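Local coordinates for chromosome partition protein Smc (Pyrococcus yayanosii, PDB 5XEI) that probably serves chromosome condensation and partitioning as an SMC-family ABC-type ATPase, represented here by its head domain with part of the coiled coil and the joint, at residues K468-S471 against Q475-V478; K426-L431 against A453-A458; D164-I169 against R439-P444. All blocks are in the same frame, centred on the assembly; numbering follows the deposited sequence.

In the fold
From the N terminus, the chain reaches residues 164-169, at the end of helix 156-167, and then runs out and back through the long coiled-coil arm before contact 3 closes this large loop at residues 439-444. Helix 424-440 enters two contacts: residues 426-431 open contact 2 earlier, which closes at residues 453-458 and so crosses contact 3, joining this helix to the loop before helix 457-470. Contact 1 follows both in series, spanning the three residues between helix 457-470 and strand 475-480. Contacts 1 and 2 share helix 457-470, while R439 NH2 and S470 OG, 3.0 Å apart in a probable hydrogen bond, join contact 3 to contact 1.

Contact 1 of 3, residues K468-S471 against Q475-V478; sequences KESS and QFIV
With CG anti to its own carbonyl carbon (chi1 -74°), F476 of strand 475-480 places its ring against S470 and S471, where helix 457-470 runs out. The contact belongs to a beta-alpha-beta crossover of the P-loop NTPase core: the chain leaves strand 445-449, passes through helix 457-470 and returns as the parallel neighbour strand 475-480. The contact is made by van der Waals packing, with no hydrogen bond across it. CB of S470 lies 3.5 Å from F476 CE2 and also near CZ, coming in obliquely, whereas S471 brings its CB to 3.8 Å from F476 CD2. Backbone joins in as well: the N of S471 approaches to 3.6 Å from F476 CE2, and S470 O and S471 CA sit at the ring edge, in its plane. Both serines direct their hydroxyls to other partners. That of S470 is engaged by L466 O and by R439 NH2. Beyond the two segments, I467 packs on F476, and the ring of Y446 meets it with the planes inclined by about 15°. With an alanine in place of F476, S470 and S471 would probably lose their apolar cover and Y446 its aromatic neighbour, leaving a gap between helix and strand. The hydroxyl of S471, placed between backbone N and carbonyl carbon, turns back to the helix: OG donates to K468 O over 2.7 Å, tilted 34° from the carbonyl plane.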
loop_
_atom_site.group_PDB
_atom_site.type_symbol
_atom_site.label_atom_id
_atom_site.label_comp_id
_atom_site.label_asym_id
_atom_site.label_seq_id
_atom_site.Cartn_x
_atom_site.Cartn_y
_atom_site.Cartn_z
ATOM N N LYS A 468 6.376 26.866 -29.743
ATOM C CA LYS A 468 5.292 26.976 -30.705
ATOM C C LYS A 468 4.841 25.599 -31.191
ATOM O O LYS A 468 3.636 25.336 -31.294
ATOM C CB LYS A 468 5.731 27.865 -31.864
ATOM C CG LYS A 468 4.692 28.022 -32.954
ATOM C CD LYS A 468 3.744 29.181 -32.676
ATOM C CE LYS A 468 3.085 29.664 -33.966
ATOM N NZ LYS A 468 4.109 30.035 -35.001
ATOM N N GLU A 469 5.786 24.690 -31.465
ATOM C CA GLU A 469 5.396 23.353 -31.913
ATOM C C GLU A 469 4.624 22.613 -30.825
ATOM O O GLU A 469 3.522 22.103 -31.073
ATOM C CB GLU A 469 6.621 22.554 -32.378
ATOM C CG GLU A 469 6.716 22.478 -33.933
ATOM C CD GLU A 469 8.142 22.295 -34.500
ATOM O OE1 GLU A 469 8.936 21.503 -33.927
ATOM O OE2 GLU A 469 8.455 22.943 -35.534
ATOM N N SER A 470 5.162 22.591 -29.595
ATOM C CA SER A 470 4.541 21.830 -28.509
ATOM C C SER A 470 3.174 22.358 -28.112
ATOM O O SER A 470 2.378 21.602 -27.540
ATOM C CB SER A 470 5.444 21.832 -27.286
ATOM O OG SER A 470 6.786 21.675 -27.697
ATOM N N SER A 471 2.880 23.636 -28.392
ATOM C CA SER A 471 1.609 24.194 -27.943
ATOM C C SER A 471 0.422 23.548 -28.641
ATOM O O SER A 471 -0.720 23.729 -28.196
ATOM C CB SER A 471 1.578 25.724 -28.107
ATOM O OG SER A 471 1.887 26.145 -29.420
ATOM N N GLN A 475 -0.543 23.937 -23.116
ATOM C CA GLN A 475 -0.670 25.387 -22.959
ATOM C C GLN A 475 0.651 25.952 -22.469
ATOM O O GLN A 475 1.243 25.422 -21.517
ATOM C CB GLN A 475 -1.781 25.737 -21.969
ATOM C CG GLN A 475 -2.061 27.233 -21.806
ATOM C CD GLN A 475 -3.348 27.478 -21.023
ATOM O OE1 GLN A 475 -3.539 26.923 -19.931
ATOM N NE2 GLN A 475 -4.261 28.277 -21.598
ATOM N N PHE A 476 1.116 27.016 -23.123
ATOM C CA PHE A 476 2.347 27.702 -22.742
ATOM C C PHE A 476 2.075 29.159 -22.381
ATOM O O PHE A 476 1.454 29.898 -23.155
ATOM C CB PHE A 476 3.379 27.610 -23.853
ATOM C CG PHE A 476 4.006 26.258 -23.965
ATOM C CD1 PHE A 476 5.089 25.915 -23.170
ATOM C CD2 PHE A 476 3.493 25.315 -24.860
ATOM C CE1 PHE A 476 5.654 24.661 -23.270
ATOM C CE2 PHE A 476 4.046 24.061 -24.968
ATOM C CZ PHE A 476 5.132 23.728 -24.180
ATOM N N ILE A 477 2.545 29.554 -21.204
ATOM C CA ILE A 477 2.430 30.906 -20.673
ATOM C C ILE A 477 3.854 31.380 -20.433
ATOM O O ILE A 477 4.498 30.924 -19.476
ATOM C CB ILE A 477 1.622 30.924 -19.369
ATOM C CG1 ILE A 477 0.208 30.441 -19.617
ATOM C CG2 ILE A 477 1.571 32.295 -18.766
ATOM C CD1 ILE A 477 -0.657 30.574 -18.389
ATOM N N VAL A 478 4.363 32.272 -21.294
ATOM C CA VAL A 478 5.768 32.693 -21.233
ATOM C C VAL A 478 5.862 34.175 -20.879
ATOM O O VAL A 478 5.346 35.028 -21.608
ATOM C CB VAL A 478 6.519 32.415 -22.543
ATOM C CG1 VAL A 478 7.959 32.894 -22.408
ATOM C CG2 VAL A 478 6.485 30.934 -22.894
#

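Contact 2 of 3, residues K426-L431 against A453-A458; sequences KALTAL and AHLDDA
L455 and L428 bring their side chains together at a slant, each crossing the line of the other, while A427 adds its methyl group beside them. The fork of L455 does most of the work. Its CD1 branch meets the CD2 methyl of L428 at 3.8 Å, and its CD2 branch fits against both A427 and L428, 3.9 Å from A427 CB and equally far from L428 CG. With CG anti to the carbonyl carbon (chi1 -44°), L455 lays this fork on the helix. All three residues are buried, and the same leucines also touch V463 of helix 457-470, with L383 of helix 321-383 reaching L428 as well. In an ABC-type ATPase the arrangement is readily placed: residues 426-431 lie in the helix that starts at the SGG signature motif, and residues 453-458 carry the D-loop that follows the Walker B strand. Between these two segments the D-loop and the signature helix meet only through apolar side chains. The neighbouring polar groups bond locally. H454 ND1 donates to A453 O at 2.7 Å in a nearly straight bond (170°), in the imidazole plane but well above the plane of the carbonyl. D456 then provides the N-cap of helix 457-470, its OD2 accepting weakly from A458 N and its OD1 from N459 N.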
loop_
_atom_site.group_PDB
_atom_site.type_symbol
_atom_site.label_atom_id
_atom_site.label_comp_id
_atom_site.label_asym_id
_atom_site.label_seq_id
_atom_site.Cartn_x
_atom_site.Cartn_y
_atom_site.Cartn_z
ATOM N N LYS A 426 23.198 25.569 -19.049
ATOM C CA LYS A 426 22.321 25.195 -17.957
ATOM C C LYS A 426 20.850 25.350 -18.342
ATOM O O LYS A 426 20.020 24.500 -18.014
ATOM C CB LYS A 426 22.711 26.046 -16.751
ATOM C CG LYS A 426 21.746 26.098 -15.622
ATOM C CD LYS A 426 22.437 26.671 -14.381
ATOM C CE LYS A 426 22.400 28.198 -14.334
ATOM N NZ LYS A 426 23.465 28.735 -13.433
ATOM N N ALA A 427 20.510 26.404 -19.073
ATOM C CA ALA A 427 19.100 26.648 -19.357
ATOM C C ALA A 427 18.610 25.773 -20.503
ATOM O O ALA A 427 17.542 25.159 -20.411
ATOM C CB ALA A 427 18.857 28.129 -19.670
ATOM N N LEU A 428 19.380 25.714 -21.596
ATOM C CA LEU A 428 19.003 24.875 -22.730
ATOM C C LEU A 428 18.885 23.412 -22.334
ATOM O O LEU A 428 18.038 22.685 -22.865
ATOM C CB LEU A 428 20.020 25.025 -23.856
ATOM C CG LEU A 428 19.955 26.355 -24.601
ATOM C CD1 LEU A 428 20.936 26.350 -25.730
ATOM C CD2 LEU A 428 18.545 26.613 -25.105
ATOM N N THR A 429 19.728 22.966 -21.410
ATOM C CA THR A 429 19.629 21.607 -20.914
ATOM C C THR A 429 18.352 21.411 -20.117
ATOM O O THR A 429 17.591 20.470 -20.369
ATOM C CB THR A 429 20.859 21.288 -20.077
ATOM O OG1 THR A 429 21.941 21.002 -20.962
ATOM C CG2 THR A 429 20.617 20.096 -19.162
ATOM N N ALA A 430 18.098 22.293 -19.150
ATOM C CA ALA A 430 16.889 22.168 -18.347
ATOM C C ALA A 430 15.676 22.106 -19.248
ATOM O O ALA A 430 14.724 21.369 -18.971
ATOM C CB ALA A 430 16.769 23.333 -17.363
ATOM N N LEU A 431 15.723 22.813 -20.375
ATOM C CA LEU A 431 14.556 22.868 -21.244
ATOM C C LEU A 431 14.432 21.634 -22.120
ATOM O O LEU A 431 13.305 21.226 -22.450
ATOM C CB LEU A 431 14.592 24.129 -22.106
ATOM C CG LEU A 431 14.167 25.391 -21.347
ATOM C CD1 LEU A 431 15.025 26.518 -21.744
ATOM C CD2 LEU A 431 12.712 25.744 -21.587
ATOM N N ALA A 453 16.554 34.943 -20.224
ATOM C CA ALA A 453 17.464 35.945 -19.686
ATOM C C ALA A 453 18.927 35.674 -20.018
ATOM O O ALA A 453 19.733 36.610 -19.990
ATOM C CB ALA A 453 17.287 36.032 -18.169
ATOM N N HIS A 454 19.304 34.427 -20.312
ATOM C CA HIS A 454 20.713 34.087 -20.490
ATOM C C HIS A 454 21.002 33.363 -21.800
ATOM O O HIS A 454 22.078 32.772 -21.951
ATOM C CB HIS A 454 21.213 33.250 -19.314
ATOM C CG HIS A 454 21.281 34.003 -18.023
ATOM N ND1 HIS A 454 20.890 35.319 -17.908
ATOM C CD2 HIS A 454 21.709 33.627 -16.794
ATOM C CE1 HIS A 454 21.062 35.719 -16.661
ATOM N NE2 HIS A 454 21.559 34.712 -15.965
ATOM N N LEU A 455 20.075 33.389 -22.750
ATOM C CA LEU A 455 20.309 32.815 -24.065
ATOM C C LEU A 455 20.410 33.925 -25.095
ATOM O O LEU A 455 19.672 34.915 -25.029
ATOM C CB LEU A 455 19.205 31.837 -24.478
ATOM C CG LEU A 455 18.719 30.849 -23.412
ATOM C CD1 LEU A 455 17.534 30.066 -23.916
ATOM C CD2 LEU A 455 19.828 29.913 -22.952
ATOM N N ASP A 456 21.338 33.757 -26.031
ATOM C CA ASP A 456 21.461 34.667 -27.152
ATOM C C ASP A 456 20.262 34.511 -28.084
ATOM O O ASP A 456 19.361 33.696 -27.859
ATOM C CB ASP A 456 22.742 34.386 -27.920
ATOM C CG ASP A 456 22.566 33.250 -28.910
ATOM O OD1 ASP A 456 22.095 32.166 -28.493
ATOM O OD2 ASP A 456 22.845 33.465 -30.109
ATOM N N ASP A 457 20.293 35.263 -29.184
ATOM C CA ASP A 457 19.149 35.324 -30.087
ATOM C C ASP A 457 18.927 34.004 -30.806
ATOM O O ASP A 457 17.798 33.505 -30.864
ATOM C CB ASP A 457 19.351 36.448 -31.096
ATOM C CG ASP A 457 19.651 37.763 -30.426
ATOM O OD1 ASP A 457 18.693 38.502 -30.082
ATOM O OD2 ASP A 457 20.855 38.030 -30.210
ATOM N N ALA A 458 19.988 33.436 -31.389
ATOM C CA ALA A 458 19.836 32.193 -32.142
ATOM C C ALA A 458 19.253 31.092 -31.268
ATOM O O ALA A 458 18.474 30.263 -31.751
ATOM C CB ALA A 458 21.179 31.756 -32.746
#

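Contact 3 of 3, residues D164-I169 against R439-P444; sequences DEISGI and RFKPAP
F440, in the last turn of helix 424-440, meets I166 first, its CD2 atom lying 3.9 Å from the isoleucine CG2 methyl. The two side chains run antiparallel alongside one another, and the methyl approaches the ring obliquely; A371 of helix 321-383 touches the same phenylalanine. K441, where the chain departs from the helix, continues the contact. Its CB packs on I166 CG2 at 3.9 Å, and bends at chi2 and chi3 (149° and -87°) then lead the chain alongside the isoleucine backbone, where CD comes within 3.5 Å of I166 O. From there NZ makes a weak hydrogen bond of 3.3 Å to that carbonyl oxygen. The acceptor belongs to the last turn of helix 156-167, which ends in a Schellman motif at G168, whose positive phi accompanies a pair of bonds returning to that turn. The contact thus sets two helix ends together at the side of the head domain where the coiled-coil arm departs. Past K441 the chain turns away from residues 164-169: P442 packs on S474, A443 N donates to Y446 OH, and P444, leaning on I135, leads into strand 445-449.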
loop_
_atom_site.group_PDB
_atom_site.type_symbol
_atom_site.label_atom_id
_atom_site.label_comp_id
_atom_site.label_asym_id
_atom_site.label_seq_id
_atom_site.Cartn_x
_atom_site.Cartn_y
_atom_site.Cartn_z
ATOM N N ASP A 164 9.186 8.581 -11.673
ATOM C CA ASP A 164 8.188 7.663 -11.108
ATOM C C ASP A 164 6.775 8.158 -11.358
ATOM O O ASP A 164 5.926 7.433 -11.898
ATOM C CB ASP A 164 8.366 7.460 -9.596
ATOM C CG ASP A 164 9.739 6.916 -9.215
ATOM O OD1 ASP A 164 10.370 6.234 -10.051
ATOM O OD2 ASP A 164 10.176 7.133 -8.057
ATOM N N GLU A 165 6.500 9.390 -10.928
ATOM C CA GLU A 165 5.229 10.035 -11.232
ATOM C C GLU A 165 4.854 9.898 -12.710
ATOM O O GLU A 165 3.779 9.386 -13.047
ATOM C CB GLU A 165 5.312 11.498 -10.812
ATOM C CG GLU A 165 5.426 11.675 -9.295
ATOM C CD GLU A 165 5.274 13.121 -8.853
ATOM O OE1 GLU A 165 5.954 13.528 -7.882
ATOM O OE2 GLU A 165 4.484 13.845 -9.496
ATOM N N ILE A 166 5.741 10.321 -13.612
ATOM C CA ILE A 166 5.384 10.357 -15.026
ATOM C C ILE A 166 5.059 8.953 -15.533
ATOM O O ILE A 166 4.097 8.745 -16.283
ATOM C CB ILE A 166 6.508 11.008 -15.854
ATOM C CG1 ILE A 166 6.809 12.435 -15.376
ATOM C CG2 ILE A 166 6.144 10.999 -17.315
ATOM C CD1 ILE A 166 5.588 13.246 -15.041
ATOM N N SER A 167 5.871 7.974 -15.138
ATOM C CA SER A 167 5.669 6.618 -15.620
ATOM C C SER A 167 4.383 6.017 -15.084
ATOM O O SER A 167 3.825 5.117 -15.720
ATOM C CB SER A 167 6.865 5.736 -15.253
ATOM O OG SER A 167 7.125 5.764 -13.867
ATOM N N GLY A 168 3.891 6.512 -13.952
ATOM C CA GLY A 168 2.624 6.047 -13.430
ATOM C C GLY A 168 2.683 4.722 -12.707
ATOM O O GLY A 168 1.683 3.999 -12.675
ATOM N N ILE A 169 3.828 4.385 -12.107
ATOM C CA ILE A 169 3.965 3.134 -11.368
ATOM C C ILE A 169 3.126 3.071 -10.096
ATOM O O ILE A 169 3.085 2.019 -9.448
ATOM C CB ILE A 169 5.438 2.896 -10.990
ATOM C CG1 ILE A 169 5.971 4.097 -10.198
ATOM C CG2 ILE A 169 6.264 2.586 -12.231
ATOM C CD1 ILE A 169 7.361 3.909 -9.630
ATOM N N ARG A 439 6.765 15.693 -24.171
ATOM C CA ARG A 439 6.370 14.912 -25.344
ATOM C C ARG A 439 5.907 13.526 -24.956
ATOM O O ARG A 439 5.003 12.977 -25.593
ATOM C CB ARG A 439 7.504 14.819 -26.350
ATOM C CG ARG A 439 8.029 16.177 -26.610
ATOM C CD ARG A 439 8.341 16.443 -28.085
ATOM N NE ARG A 439 7.970 17.818 -28.370
ATOM C CZ ARG A 439 8.449 18.492 -29.407
ATOM N NH1 ARG A 439 9.337 17.904 -30.221
ATOM N NH2 ARG A 439 8.067 19.754 -29.630
ATOM N N PHE A 440 6.459 12.969 -23.888
ATOM C CA PHE A 440 5.914 11.718 -23.402
ATOM C C PHE A 440 4.553 11.946 -22.774
ATOM O O PHE A 440 3.539 11.401 -23.228
ATOM C CB PHE A 440 6.884 11.082 -22.419
ATOM C CG PHE A 440 6.523 9.704 -22.054
ATOM C CD1 PHE A 440 6.849 8.651 -22.894
ATOM C CD2 PHE A 440 5.855 9.442 -20.875
ATOM C CE1 PHE A 440 6.512 7.351 -22.561
ATOM C CE2 PHE A 440 5.525 8.146 -20.527
ATOM C CZ PHE A 440 5.851 7.098 -21.371
ATOM N N LYS A 441 4.503 12.780 -21.741
ATOM C CA LYS A 441 3.274 12.982 -20.978
ATOM C C LYS A 441 3.072 14.479 -20.764
ATOM O O LYS A 441 3.531 15.048 -19.767
ATOM C CB LYS A 441 3.316 12.228 -19.648
ATOM C CG LYS A 441 1.935 11.887 -19.098
ATOM C CD LYS A 441 1.907 10.571 -18.270
ATOM C CE LYS A 441 1.686 9.316 -19.147
ATOM N NZ LYS A 441 1.707 7.995 -18.401
ATOM N N PRO A 442 2.356 15.131 -21.679
ATOM C CA PRO A 442 2.117 16.579 -21.544
ATOM C C PRO A 442 1.429 16.917 -20.229
ATOM O O PRO A 442 0.400 16.340 -19.884
ATOM C CB PRO A 442 1.203 16.901 -22.736
ATOM C CG PRO A 442 1.115 15.654 -23.567
ATOM C CD PRO A 442 1.507 14.507 -22.706
ATOM N N ALA A 443 2.002 17.868 -19.490
ATOM C CA ALA A 443 1.270 18.482 -18.394
ATOM C C ALA A 443 0.212 19.445 -18.952
ATOM O O ALA A 443 0.329 19.911 -20.092
ATOM C CB ALA A 443 2.228 19.223 -17.468
ATOM N N PRO A 444 -0.836 19.757 -18.163
ATOM C CA PRO A 444 -1.908 20.638 -18.683
ATOM C C PRO A 444 -1.419 22.003 -19.145
ATOM O O PRO A 444 -1.943 22.548 -20.126
ATOM C CB PRO A 444 -2.868 20.755 -17.493
ATOM C CG PRO A 444 -2.637 19.522 -16.719
ATOM C CD PRO A 444 -1.167 19.243 -16.822
#